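Local coordinates for FAA hydrolase family protein (Pseudomonas aeruginosa, PDB 6J5Y) that probably hydrolyses fumarylpyruvate to fumarate and pyruvate, and is seen here with manganese and pyruvate bound in its active site, at residues A[9-14]-A[18-23]; A[32-37]-A[42-47]; A[100-105]-A[153-158]; A[122-125]-A[129-132]. All blocks are in the same frame, centred on the assembly; numbering follows the deposited sequence.

Contact 1 of 4, residues A[9-14]-A[18-23]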
loop_
_atom_site.group_PDB
_atom_site.type_symbol
_atom_site.label_atom_id
_atom_site.label_comp_id
_atom_site.label_asym_id
_atom_site.label_seq_id
_atom_site.Cartn_x
_atom_site.Cartn_y
_atom_site.Cartn_z
ATOM N N PRO A 9 0.263 7.292 17.604
ATOM C CA PRO A 9 0.274 6.292 16.540
ATOM C C PRO A 9 -0.672 6.737 15.421
ATOM O O PRO A 9 -1.711 7.256 15.731
ATOM C CB PRO A 9 -0.204 4.982 17.191
ATOM C CG PRO A 9 -0.682 5.358 18.598
ATOM C CD PRO A 9 -0.248 6.785 18.883
ATOM N N VAL A 10 -0.274 6.569 14.162
ATOM C CA VAL A 10 -1.180 6.760 13.000
ATOM C C VAL A 10 -2.307 5.751 13.155
ATOM O O VAL A 10 -2.024 4.550 13.376
ATOM C CB VAL A 10 -0.467 6.602 11.645
ATOM C CG1 VAL A 10 -1.469 6.655 10.493
ATOM C CG2 VAL A 10 0.623 7.646 11.486
ATOM N N SER A 11 -3.544 6.211 13.066
ATOM C CA SER A 11 -4.714 5.325 13.254
ATOM C C SER A 11 -5.677 5.503 12.091
ATOM O O SER A 11 -6.049 6.617 11.792
ATOM C CB SER A 11 -5.340 5.519 14.584
ATOM O OG SER A 11 -5.318 6.881 14.955
ATOM N N LEU A 12 -6.005 4.403 11.440
ATOM C CA LEU A 12 -6.868 4.388 10.240
ATOM C C LEU A 12 -8.285 4.641 10.714
ATOM O O LEU A 12 -8.620 4.067 11.759
ATOM C CB LEU A 12 -6.787 3.019 9.581
ATOM C CG LEU A 12 -5.378 2.584 9.188
ATOM C CD1 LEU A 12 -5.430 1.300 8.362
ATOM C CD2 LEU A 12 -4.685 3.695 8.420
ATOM N N THR A 13 -9.082 5.377 9.936
ATOM C CA THR A 13 -10.550 5.424 10.149
ATOM C C THR A 13 -11.093 4.062 9.715
ATOM O O THR A 13 -10.457 3.399 8.833
ATOM C CB THR A 13 -11.226 6.630 9.478
ATOM O OG1 THR A 13 -11.207 6.445 8.066
ATOM C CG2 THR A 13 -10.597 7.951 9.851
ATOM N N ILE A 14 -12.126 3.601 10.419
ATOM C CA ILE A 14 -12.785 2.286 10.201
ATOM C C ILE A 14 -14.183 2.596 9.668
ATOM O O ILE A 14 -14.927 3.356 10.340
ATOM C CB ILE A 14 -12.831 1.419 11.485
ATOM C CG1 ILE A 14 -11.430 1.103 12.030
ATOM C CG2 ILE A 14 -13.637 0.158 11.199
ATOM C CD1 ILE A 14 -11.373 0.283 13.328
ATOM N N ASP A 18 -16.693 4.765 14.898
ATOM C CA ASP A 18 -15.997 5.901 15.564
ATOM C C ASP A 18 -14.602 5.451 16.036
ATOM O O ASP A 18 -13.777 6.323 16.370
ATOM C CB ASP A 18 -16.814 6.480 16.728
ATOM C CG ASP A 18 -17.170 5.483 17.821
ATOM O OD1 ASP A 18 -16.670 4.343 17.773
ATOM O OD2 ASP A 18 -17.958 5.854 18.719
ATOM N N GLN A 19 -14.352 4.142 16.065
ATOM C CA GLN A 19 -13.053 3.554 16.475
ATOM C C GLN A 19 -12.046 3.625 15.324
ATOM O O GLN A 19 -12.459 3.516 14.163
ATOM C CB GLN A 19 -13.267 2.114 16.921
ATOM C CG GLN A 19 -14.167 2.040 18.138
ATOM C CD GLN A 19 -14.131 0.660 18.731
ATOM O OE1 GLN A 19 -13.461 0.419 19.733
ATOM N NE2 GLN A 19 -14.841 -0.255 18.094
ATOM N N THR A 20 -10.760 3.751 15.661
ATOM C CA THR A 20 -9.641 3.819 14.689
ATOM C C THR A 20 -8.726 2.595 14.852
ATOM O O THR A 20 -8.667 1.999 15.936
ATOM C CB THR A 20 -8.875 5.142 14.834
ATOM O OG1 THR A 20 -8.313 5.185 16.144
ATOM C CG2 THR A 20 -9.712 6.383 14.583
ATOM N N PHE A 21 -7.979 2.267 13.809
ATOM C CA PHE A 21 -7.074 1.092 13.749
ATOM C C PHE A 21 -5.641 1.601 13.846
ATOM O O PHE A 21 -5.150 2.221 12.899
ATOM C CB PHE A 21 -7.311 0.334 12.446
ATOM C CG PHE A 21 -6.518 -0.940 12.318
ATOM C CD1 PHE A 21 -5.214 -0.920 11.831
ATOM C CD2 PHE A 21 -7.076 -2.151 12.674
ATOM C CE1 PHE A 21 -4.484 -2.096 11.715
ATOM C CE2 PHE A 21 -6.346 -3.322 12.555
ATOM C CZ PHE A 21 -5.063 -3.294 12.068
ATOM N N PRO A 22 -4.965 1.449 15.000
ATOM C CA PRO A 22 -3.602 1.959 15.199
ATOM C C PRO A 22 -2.569 1.164 14.397
ATOM O O PRO A 22 -2.506 -0.007 14.559
ATOM C CB PRO A 22 -3.342 1.778 16.690
ATOM C CG PRO A 22 -4.222 0.641 17.065
ATOM C CD PRO A 22 -5.441 0.757 16.177
ATOM N N VAL A 23 -1.777 1.857 13.594
ATOM C CA VAL A 23 -0.781 1.211 12.695
ATOM C C VAL A 23 0.514 0.869 13.423
ATOM O O VAL A 23 1.019 1.710 14.122
ATOM C CB VAL A 23 -0.490 2.113 11.494
ATOM C CG1 VAL A 23 0.538 1.508 10.560
ATOM C CG2 VAL A 23 -1.774 2.415 10.757
#

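Contact 2 of 4, residues A[32-37]-A[42-47]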
loop_
_atom_site.group_PDB
_atom_site.type_symbol
_atom_site.label_atom_id
_atom_site.label_comp_id
_atom_site.label_asym_id
_atom_site.label_seq_id
_atom_site.Cartn_x
_atom_site.Cartn_y
_atom_site.Cartn_z
ATOM N N ASN A 32 4.160 -7.731 -7.548
ATOM C CA ASN A 32 3.168 -8.777 -7.200
ATOM C C ASN A 32 2.055 -8.882 -8.243
ATOM O O ASN A 32 1.083 -9.570 -7.964
ATOM C CB ASN A 32 2.536 -8.555 -5.823
ATOM C CG ASN A 32 2.144 -9.853 -5.156
ATOM O OD1 ASN A 32 2.559 -10.928 -5.591
ATOM N ND2 ASN A 32 1.396 -9.753 -4.064
ATOM N N TYR A 33 2.200 -8.240 -9.399
ATOM C CA TYR A 33 1.284 -8.395 -10.552
ATOM C C TYR A 33 2.181 -8.655 -11.757
ATOM O O TYR A 33 3.073 -7.826 -11.977
ATOM C CB TYR A 33 0.410 -7.154 -10.750
ATOM C CG TYR A 33 -0.677 -6.923 -9.723
ATOM C CD1 TYR A 33 -0.393 -6.327 -8.507
ATOM C CD2 TYR A 33 -2.000 -7.247 -9.982
ATOM C CE1 TYR A 33 -1.384 -6.066 -7.575
ATOM C CE2 TYR A 33 -3.007 -6.989 -9.058
ATOM C CZ TYR A 33 -2.694 -6.401 -7.842
ATOM O OH TYR A 33 -3.659 -6.155 -6.897
ATOM N N ALA A 34 1.965 -9.756 -12.470
ATOM C CA ALA A 34 2.840 -10.199 -13.584
ATOM C C ALA A 34 2.971 -9.063 -14.600
ATOM O O ALA A 34 4.104 -8.750 -14.988
ATOM C CB ALA A 34 2.287 -11.464 -14.214
ATOM N N ALA A 35 1.856 -8.418 -14.965
ATOM C CA ALA A 35 1.825 -7.344 -15.992
ATOM C C ALA A 35 2.714 -6.185 -15.533
ATOM O O ALA A 35 3.474 -5.663 -16.362
ATOM C CB ALA A 35 0.403 -6.913 -16.277
ATOM N N HIS A 36 2.659 -5.800 -14.253
ATOM C CA HIS A 36 3.530 -4.731 -13.683
ATOM C C HIS A 36 5.009 -5.145 -13.697
ATOM O O HIS A 36 5.848 -4.314 -14.100
ATOM C CB HIS A 36 3.106 -4.357 -12.259
ATOM C CG HIS A 36 3.940 -3.266 -11.683
ATOM N ND1 HIS A 36 4.107 -2.055 -12.321
ATOM C CD2 HIS A 36 4.677 -3.206 -10.554
ATOM C CE1 HIS A 36 4.907 -1.294 -11.595
ATOM N NE2 HIS A 36 5.260 -1.974 -10.505
ATOM N N ALA A 37 5.335 -6.361 -13.239
ATOM C CA ALA A 37 6.714 -6.914 -13.288
ATOM C C ALA A 37 7.287 -6.762 -14.704
ATOM O O ALA A 37 8.423 -6.234 -14.830
ATOM C CB ALA A 37 6.731 -8.365 -12.836
ATOM N N PHE A 42 11.063 -6.920 -15.745
ATOM C CA PHE A 42 11.363 -8.141 -14.947
ATOM C C PHE A 42 10.518 -9.316 -15.444
ATOM O O PHE A 42 9.504 -9.097 -16.161
ATOM C CB PHE A 42 11.226 -7.827 -13.459
ATOM C CG PHE A 42 12.224 -6.782 -13.023
ATOM C CD1 PHE A 42 13.545 -7.124 -12.789
ATOM C CD2 PHE A 42 11.862 -5.444 -12.913
ATOM C CE1 PHE A 42 14.469 -6.160 -12.406
ATOM C CE2 PHE A 42 12.784 -4.479 -12.543
ATOM C CZ PHE A 42 14.088 -4.839 -12.281
ATOM N N ASP A 43 10.951 -10.532 -15.104
ATOM C CA ASP A 43 10.314 -11.801 -15.537
ATOM C C ASP A 43 9.614 -12.420 -14.337
ATOM O O ASP A 43 10.250 -13.047 -13.487
ATOM C CB ASP A 43 11.332 -12.765 -16.157
ATOM C CG ASP A 43 10.716 -14.072 -16.626
ATOM O OD1 ASP A 43 9.517 -14.299 -16.348
ATOM O OD2 ASP A 43 11.446 -14.869 -17.259
ATOM N N PRO A 44 8.273 -12.321 -14.259
ATOM C CA PRO A 44 7.555 -12.743 -13.056
ATOM C C PRO A 44 7.492 -14.271 -12.927
ATOM O O PRO A 44 7.043 -14.757 -11.907
ATOM C CB PRO A 44 6.163 -12.121 -13.252
ATOM C CG PRO A 44 5.996 -12.060 -14.777
ATOM C CD PRO A 44 7.388 -11.779 -15.302
ATOM N N GLU A 45 7.937 -14.960 -13.970
ATOM C CA GLU A 45 7.920 -16.435 -13.926
ATOM C C GLU A 45 9.226 -16.965 -13.323
ATOM O O GLU A 45 9.216 -18.075 -12.818
ATOM C CB GLU A 45 7.690 -16.992 -15.324
ATOM C CG GLU A 45 6.265 -16.815 -15.819
ATOM C CD GLU A 45 5.892 -17.843 -16.868
ATOM O OE1 GLU A 45 4.754 -17.822 -17.351
ATOM O OE2 GLU A 45 6.762 -18.656 -17.191
ATOM N N ARG A 46 10.285 -16.169 -13.339
ATOM C CA ARG A 46 11.609 -16.651 -12.868
ATOM C C ARG A 46 12.095 -15.912 -11.620
ATOM O O ARG A 46 13.088 -16.309 -11.062
ATOM C CB ARG A 46 12.596 -16.530 -14.020
ATOM C CG ARG A 46 12.359 -17.588 -15.080
ATOM C CD ARG A 46 13.628 -18.367 -15.274
ATOM N NE ARG A 46 13.864 -18.591 -16.674
ATOM C CZ ARG A 46 15.041 -18.766 -17.215
ATOM N NH1 ARG A 46 16.123 -18.754 -16.460
ATOM N NH2 ARG A 46 15.121 -18.956 -18.509
ATOM N N GLU A 47 11.409 -14.872 -11.209
ATOM C CA GLU A 47 11.849 -14.180 -9.984
ATOM C C GLU A 47 10.603 -13.939 -9.144
ATOM O O GLU A 47 9.631 -13.496 -9.691
ATOM C CB GLU A 47 12.590 -12.900 -10.342
ATOM C CG GLU A 47 13.944 -13.152 -10.957
ATOM C CD GLU A 47 14.693 -11.934 -11.458
ATOM O OE1 GLU A 47 14.195 -11.276 -12.416
ATOM O OE2 GLU A 47 15.758 -11.636 -10.871
#

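Contact 3 of 4, residues A[100-105]-A[153-158]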
loop_
_atom_site.group_PDB
_atom_site.type_symbol
_atom_site.label_atom_id
_atom_site.label_comp_id
_atom_site.label_asym_id
_atom_site.label_seq_id
_atom_site.Cartn_x
_atom_site.Cartn_y
_atom_site.Cartn_z
ATOM N N GLN A 100 -5.012 -20.755 7.207
ATOM C CA GLN A 100 -5.591 -19.847 8.244
ATOM C C GLN A 100 -5.089 -18.403 8.056
ATOM O O GLN A 100 -5.446 -17.556 8.896
ATOM C CB GLN A 100 -5.266 -20.346 9.657
ATOM C CG GLN A 100 -3.775 -20.425 9.961
ATOM C CD GLN A 100 -3.473 -20.435 11.439
ATOM O OE1 GLN A 100 -3.301 -21.495 12.067
ATOM N NE2 GLN A 100 -3.389 -19.245 12.012
ATOM N N ALA A 101 -4.297 -18.121 7.018
ATOM C CA ALA A 101 -3.549 -16.847 6.860
ATOM C C ALA A 101 -4.516 -15.658 6.788
ATOM O O ALA A 101 -4.325 -14.675 7.504
ATOM C CB ALA A 101 -2.685 -16.923 5.636
ATOM N N GLU A 102 -5.543 -15.744 5.952
ATOM C CA GLU A 102 -6.537 -14.652 5.784
ATOM C C GLU A 102 -7.302 -14.416 7.078
ATOM O O GLU A 102 -7.795 -13.297 7.256
ATOM C CB GLU A 102 -7.531 -14.982 4.688
ATOM C CG GLU A 102 -7.029 -14.565 3.333
ATOM C CD GLU A 102 -7.770 -15.250 2.211
ATOM O OE1 GLU A 102 -8.087 -14.570 1.240
ATOM O OE2 GLU A 102 -8.024 -16.473 2.332
ATOM N N GLU A 103 -7.378 -15.415 7.961
ATOM C CA GLU A 103 -8.043 -15.263 9.275
ATOM C C GLU A 103 -7.274 -14.235 10.121
ATOM O O GLU A 103 -7.889 -13.659 11.063
ATOM C CB GLU A 103 -8.155 -16.596 10.009
ATOM C CG GLU A 103 -9.062 -16.527 11.225
ATOM C CD GLU A 103 -8.367 -16.654 12.570
ATOM O OE1 GLU A 103 -7.913 -17.774 12.899
ATOM O OE2 GLU A 103 -8.301 -15.642 13.303
ATOM N N HIS A 104 -6.003 -13.958 9.799
ATOM C CA HIS A 104 -5.187 -12.957 10.550
ATOM C C HIS A 104 -5.499 -11.536 10.065
ATOM O O HIS A 104 -5.049 -10.581 10.723
ATOM C CB HIS A 104 -3.689 -13.292 10.450
ATOM C CG HIS A 104 -3.383 -14.539 11.209
ATOM N ND1 HIS A 104 -2.629 -14.544 12.376
ATOM C CD2 HIS A 104 -3.815 -15.810 11.018
ATOM C CE1 HIS A 104 -2.571 -15.784 12.847
ATOM N NE2 HIS A 104 -3.304 -16.581 12.034
ATOM N N VAL A 105 -6.229 -11.398 8.958
ATOM C CA VAL A 105 -6.507 -10.075 8.334
ATOM C C VAL A 105 -7.819 -9.559 8.903
ATOM O O VAL A 105 -8.871 -10.115 8.553
ATOM C CB VAL A 105 -6.528 -10.154 6.805
ATOM C CG1 VAL A 105 -6.885 -8.821 6.179
ATOM C CG2 VAL A 105 -5.201 -10.655 6.258
ATOM N N HIS A 153 -13.218 -11.813 3.002
ATOM C CA HIS A 153 -11.833 -11.848 2.469
ATOM C C HIS A 153 -11.936 -11.997 0.963
ATOM O O HIS A 153 -11.910 -13.105 0.442
ATOM C CB HIS A 153 -11.007 -12.946 3.142
ATOM C CG HIS A 153 -11.007 -12.855 4.632
ATOM N ND1 HIS A 153 -10.199 -11.949 5.321
ATOM C CD2 HIS A 153 -11.708 -13.536 5.570
ATOM C CE1 HIS A 153 -10.409 -12.084 6.621
ATOM N NE2 HIS A 153 -11.307 -13.067 6.802
ATOM N N PRO A 154 -12.041 -10.876 0.226
ATOM C CA PRO A 154 -12.271 -10.926 -1.214
ATOM C C PRO A 154 -11.026 -11.459 -1.937
ATOM O O PRO A 154 -9.920 -11.076 -1.583
ATOM C CB PRO A 154 -12.557 -9.463 -1.581
ATOM C CG PRO A 154 -11.790 -8.687 -0.549
ATOM C CD PRO A 154 -11.879 -9.504 0.722
ATOM N N ARG A 155 -11.248 -12.356 -2.890
ATOM C CA ARG A 155 -10.204 -12.936 -3.772
ATOM C C ARG A 155 -10.317 -12.351 -5.181
ATOM O O ARG A 155 -9.359 -12.510 -5.951
ATOM C CB ARG A 155 -10.339 -14.458 -3.826
ATOM C CG ARG A 155 -9.303 -15.188 -2.988
ATOM C CD ARG A 155 -9.620 -15.147 -1.513
ATOM N NE ARG A 155 -9.296 -16.438 -0.922
ATOM C CZ ARG A 155 -9.795 -16.907 0.211
ATOM N NH1 ARG A 155 -9.415 -18.102 0.637
ATOM N NH2 ARG A 155 -10.654 -16.186 0.924
ATOM N N HIS A 156 -11.475 -11.770 -5.493
ATOM C CA HIS A 156 -11.806 -11.056 -6.752
ATOM C C HIS A 156 -12.249 -9.642 -6.374
ATOM O O HIS A 156 -13.029 -9.516 -5.400
ATOM C CB HIS A 156 -12.900 -11.826 -7.523
ATOM C CG HIS A 156 -12.540 -13.244 -7.830
ATOM N ND1 HIS A 156 -11.884 -13.606 -8.999
ATOM C CD2 HIS A 156 -12.720 -14.388 -7.132
ATOM C CE1 HIS A 156 -11.697 -14.912 -9.013
ATOM N NE2 HIS A 156 -12.208 -15.421 -7.874
ATOM N N ALA A 157 -11.763 -8.628 -7.089
ATOM C CA ALA A 157 -12.156 -7.207 -6.922
ATOM C C ALA A 157 -11.411 -6.344 -7.940
ATOM O O ALA A 157 -10.173 -6.413 -7.954
ATOM C CB ALA A 157 -11.848 -6.721 -5.522
ATOM N N ALA A 158 -12.122 -5.537 -8.738
ATOM C CA ALA A 158 -11.469 -4.571 -9.646
ATOM C C ALA A 158 -10.728 -3.554 -8.774
ATOM O O ALA A 158 -11.252 -3.180 -7.679
ATOM C CB ALA A 158 -12.442 -3.885 -10.582
#

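Contact 4 of 4, residues A[122-125]-A[129-132]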
loop_
_atom_site.group_PDB
_atom_site.type_symbol
_atom_site.label_atom_id
_atom_site.label_comp_id
_atom_site.label_asym_id
_atom_site.label_seq_id
_atom_site.Cartn_x
_atom_site.Cartn_y
_atom_site.Cartn_z
ATOM N N ARG A 122 17.686 4.276 -8.945
ATOM C CA ARG A 122 19.138 4.488 -8.662
ATOM C C ARG A 122 19.630 3.483 -7.594
ATOM O O ARG A 122 20.698 2.854 -7.791
ATOM C CB ARG A 122 19.388 5.945 -8.282
ATOM C CG ARG A 122 20.857 6.315 -8.129
ATOM C CD ARG A 122 21.062 7.817 -8.121
ATOM N NE ARG A 122 20.977 8.364 -6.771
ATOM C CZ ARG A 122 20.795 9.652 -6.466
ATOM N NH1 ARG A 122 20.649 10.553 -7.428
ATOM N NH2 ARG A 122 20.748 10.029 -5.196
ATOM N N MET A 123 18.890 3.294 -6.503
ATOM C CA MET A 123 19.283 2.311 -5.449
ATOM C C MET A 123 19.264 0.887 -6.040
ATOM O O MET A 123 20.261 0.164 -5.848
ATOM C CB MET A 123 18.377 2.405 -4.216
ATOM C CG MET A 123 18.375 3.788 -3.570
ATOM S SD MET A 123 19.994 4.377 -2.951
ATOM C CE MET A 123 20.556 5.273 -4.401
ATOM N N ARG A 124 18.243 0.518 -6.811
ATOM C CA ARG A 124 18.184 -0.817 -7.460
ATOM C C ARG A 124 19.451 -1.035 -8.326
ATOM O O ARG A 124 20.110 -2.076 -8.194
ATOM C CB ARG A 124 16.860 -0.944 -8.225
ATOM C CG ARG A 124 16.736 -2.224 -9.032
ATOM C CD ARG A 124 15.743 -2.087 -10.149
ATOM N NE ARG A 124 16.298 -1.354 -11.279
ATOM C CZ ARG A 124 15.595 -0.875 -12.300
ATOM N NH1 ARG A 124 14.281 -1.031 -12.351
ATOM N NH2 ARG A 124 16.216 -0.229 -13.267
ATOM N N GLU A 125 19.805 -0.104 -9.193
ATOM C CA GLU A 125 20.985 -0.260 -10.097
ATOM C C GLU A 125 22.287 -0.321 -9.274
ATOM O O GLU A 125 23.244 -0.940 -9.765
ATOM C CB GLU A 125 20.982 0.838 -11.169
ATOM C CG GLU A 125 20.238 0.446 -12.449
ATOM C CD GLU A 125 21.043 -0.403 -13.433
ATOM O OE1 GLU A 125 21.868 0.159 -14.208
ATOM O OE2 GLU A 125 20.858 -1.638 -13.423
ATOM N N PRO A 129 19.848 -0.268 -0.472
ATOM C CA PRO A 129 18.506 -0.303 0.115
ATOM C C PRO A 129 17.665 0.836 -0.478
ATOM O O PRO A 129 18.191 1.855 -0.852
ATOM C CB PRO A 129 18.730 -0.188 1.629
ATOM C CG PRO A 129 20.131 0.393 1.781
ATOM C CD PRO A 129 20.893 0.097 0.508
ATOM N N TRP A 130 16.359 0.625 -0.540
ATOM C CA TRP A 130 15.419 1.448 -1.335
ATOM C C TRP A 130 14.786 2.567 -0.512
ATOM O O TRP A 130 13.960 3.270 -1.088
ATOM C CB TRP A 130 14.322 0.556 -1.895
ATOM C CG TRP A 130 14.746 -0.322 -3.021
ATOM C CD1 TRP A 130 16.000 -0.736 -3.359
ATOM C CD2 TRP A 130 13.845 -0.972 -3.924
ATOM N NE1 TRP A 130 15.946 -1.576 -4.446
ATOM C CE2 TRP A 130 14.634 -1.751 -4.800
ATOM C CE3 TRP A 130 12.451 -0.999 -4.041
ATOM C CZ2 TRP A 130 14.062 -2.517 -5.806
ATOM C CZ3 TRP A 130 11.891 -1.737 -5.058
ATOM C CH2 TRP A 130 12.695 -2.482 -5.923
ATOM N N GLU A 131 15.157 2.746 0.757
ATOM C CA GLU A 131 14.373 3.602 1.691
ATOM C C GLU A 131 14.188 5.030 1.137
ATOM O O GLU A 131 13.068 5.553 1.292
ATOM C CB GLU A 131 15.002 3.586 3.077
ATOM C CG GLU A 131 14.569 2.399 3.912
ATOM C CD GLU A 131 15.379 1.127 3.762
ATOM O OE1 GLU A 131 16.089 0.971 2.724
ATOM O OE2 GLU A 131 15.296 0.299 4.699
ATOM N N ILE A 132 15.206 5.660 0.532
ATOM C CA ILE A 132 15.070 7.058 0.010
ATOM C C ILE A 132 13.982 7.112 -1.085
ATOM O O ILE A 132 13.346 8.173 -1.215
ATOM C CB ILE A 132 16.412 7.666 -0.458
ATOM C CG1 ILE A 132 17.092 6.823 -1.536
ATOM C CG2 ILE A 132 17.347 7.888 0.729
ATOM C CD1 ILE A 132 18.239 7.514 -2.205
#

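Contact 1 of 4, residues A[9-14]-A[18-23]
Val10, Leu12, Phe21 and Val23 supply the backbone hydrogen bonds that join 9-14 to 18-23. The Val23 N to Val10 O bond, at 2.7 Å, is nearly linear at the hydrogen (173°). Leu12 and Phe21 form a hydrogen-bonded antiparallel pair with a reciprocal set, Leu12 N to Phe21 O and Phe21 N to Leu12 O, each 2.8 Å long. The axes of 11-13 and 20-22 run at 152°, which confirms the antiparallel sense. Ser11 faces Pro22 as a non-hydrogen-bonded pair with their CA atoms 4.0 Å apart, and Ser11 CA makes a C-H...O contact with Phe21 O at 3.2 Å.

The apolar contacts fall largely on the face of Leu12 and Phe21. These two side chains run side by side in the same sense, with Leu12 CB 4.0 Å from Phe21 CB. Phe21 CG is anti to its own backbone N (chi1 -176°), which carries the ring away from 9-14. Val23 crosses Leu12 at about a right angle and puts its CG2 3.9 Å from Leu12 CG. Farther along, Ile14 CD1 meets Phe21 CB, while Ile14 CG1 packs on the carbonyl oxygen Gln19 O at 3.4 Å.

On the face of Ser11 and Pro22, Ser11 CB comes 3.4 Å from Thr20 OG1. Leu12, Phe21 and Val23 all touch Leu198 of strand 198-200, Leu12 also meets Val59 and Ile142, and Thr13 is backbone-bonded to Leu145 of strand 140-147. This is a two-stranded antiparallel beta hairpin, applied by its apolar face to the larger mixed sheet and tied to it through Thr13.

Contact 2 of 4, residues A[32-37]-A[42-47]
Phe42 has chi1 -63°, with CG beside its own backbone N and anti to the carbonyl carbon. The ring therefore leaves on the side of the N-H that faces Ala37 O, and Ala37 O lies at the ring edge, near its plane. Phe42 CB also approaches this oxygen, at 3.5 Å. The polar link is the backbone bond from Phe42 N to Ala37 O, 2.9 Å long with 156° at the hydrogen.

Pro44 supplies the apolar half. The Pro44 ring lies against helix 34-39 at two alanines about one helical turn apart: Pro44 CB is 3.8 Å from Ala37 CB, and Pro44 CG is 3.8 Å from Ala34 CB. The loop itself is shaped by an Asx turn, in which Asp43 OD1 accepts from Glu45 N at 2.9 Å.

Within 32-37, His36 touches the bound pyruvate, and its ND1 is hydrogen-bonded to Glu39 OE2, while the Phe42 ring makes a cation-pi contact with Arg31, another pocket residue. Chemically, a single backbone bond and two methyl-to-proline contacts hold the loop to the helix: Ala37 O gains a partner from the chain beyond the helix, and Phe42 and Pro44 lie against the same helix that carries His36, so the loop is joined directly to an element of the ligand pocket.

Contact 3 of 4, residues A[100-105]-A[153-158]
Glu102 meets both His153 and Arg155, and the three side chains are set in different orientations. Glu102 and Arg155 approach from opposite directions. In the model the carboxylate lies over the guanidinium face, with Glu102 CD above its centre and the two flat groups turned 70° from each other, but Glu102 OE2 sits too close to its neighbour, which leaves this pose, including the place of CD and the tilt, doubtful. Glu102 OE2 and Arg155 NH1 form a salt bridge, its detailed geometry uncertain for the same reason. At the guanidinium edge, His153 O lies in its plane, and Arg155 NH2 gives it a weak hydrogen bond of 3.4 Å.

Glu102 is extended beyond CG, so its carboxylate reaches forward to the arginine while its CB stays over the imidazole. Glu102 CB is 4.2 Å from the His153 ring centroid and only 19° off the ring normal, a CH-pi contact over one face. Val105 O lies at the ring edge in its plane, 3.2 Å from His153 CE1; Glu102 O approaches the same CE1 from above the ring, at 3.0 Å. His153 ND1 is hydrogen-bonded to Tyr108 OH.

In the fold, 100-105 runs from the region of helix 98-101 through a 3-10 turn into strand 105-116. The loop 153-158 links helix 148-151 to strand 158-163. Helix 180-190 packs on 100-105, with Ala181 on Glu102 and with Val180 and Val184 on Val105.

Contact 4 of 4, residues A[122-125]-A[129-132]
Met123 and Trp130 bring the two segments nearest, with CA atoms 5.7 Å apart. Residues 122-125 are in the last turns of helix 117-126. Pro129 is extended (psi 151°), and the chain then turns through Trp130 into helix 131-134, so the second helix starts alongside the end of the first.

Met123 is the central side chain. Its CG lies beside the backbone N (chi1 -58°) and the chain bends further at the next two torsions, which wraps it past the loop: Met123 CG is 3.3 Å from Pro129 O, and Met123 SD is 3.7 Å from Ile132 CD1. The methionine and isoleucine chains cross at about a right angle. On the other flank, the pyrrole part of the Trp130 indole lies obliquely by the helix backbone, with Trp130 CD1 4.0 Å from Met123 CB and Trp130 NE1 3.8 Å from Arg124 CA. Trp130 also meets Phe50 with ring planes about 80° apart and touches Arg31, a pocket residue.

The arrangement is a tight helix-to-helix connection held by apolar and van der Waals contact. The Trp130 side chain is about 4 Å (nearest atoms) from the bound pyruvate, consistent with a place beside the active site.

Overall arrangement
All four contacts are peripheral, with centres 15 to 18 Å from the centre of the chain. Contact 4 is the surface one; contacts 1, 2 and 3 are partly buried. Their chemistry varies with setting: contact 1 is a strand pairing rich in backbone bonds, contact 2 has one such bond plus apolar packing, contact 3 combines charge with ring contacts, and contact 4 is chiefly apolar. Contacts 2 and 4 flank the pyruvate pocket and touch, Phe42 CE2 lying 3.8 Å from Arg124 NH1. Contact 1 lies on the opposite side of the chain's centre from both. Contact 3 joins residues distant in sequence, and its intervening chain includes all of contact 4.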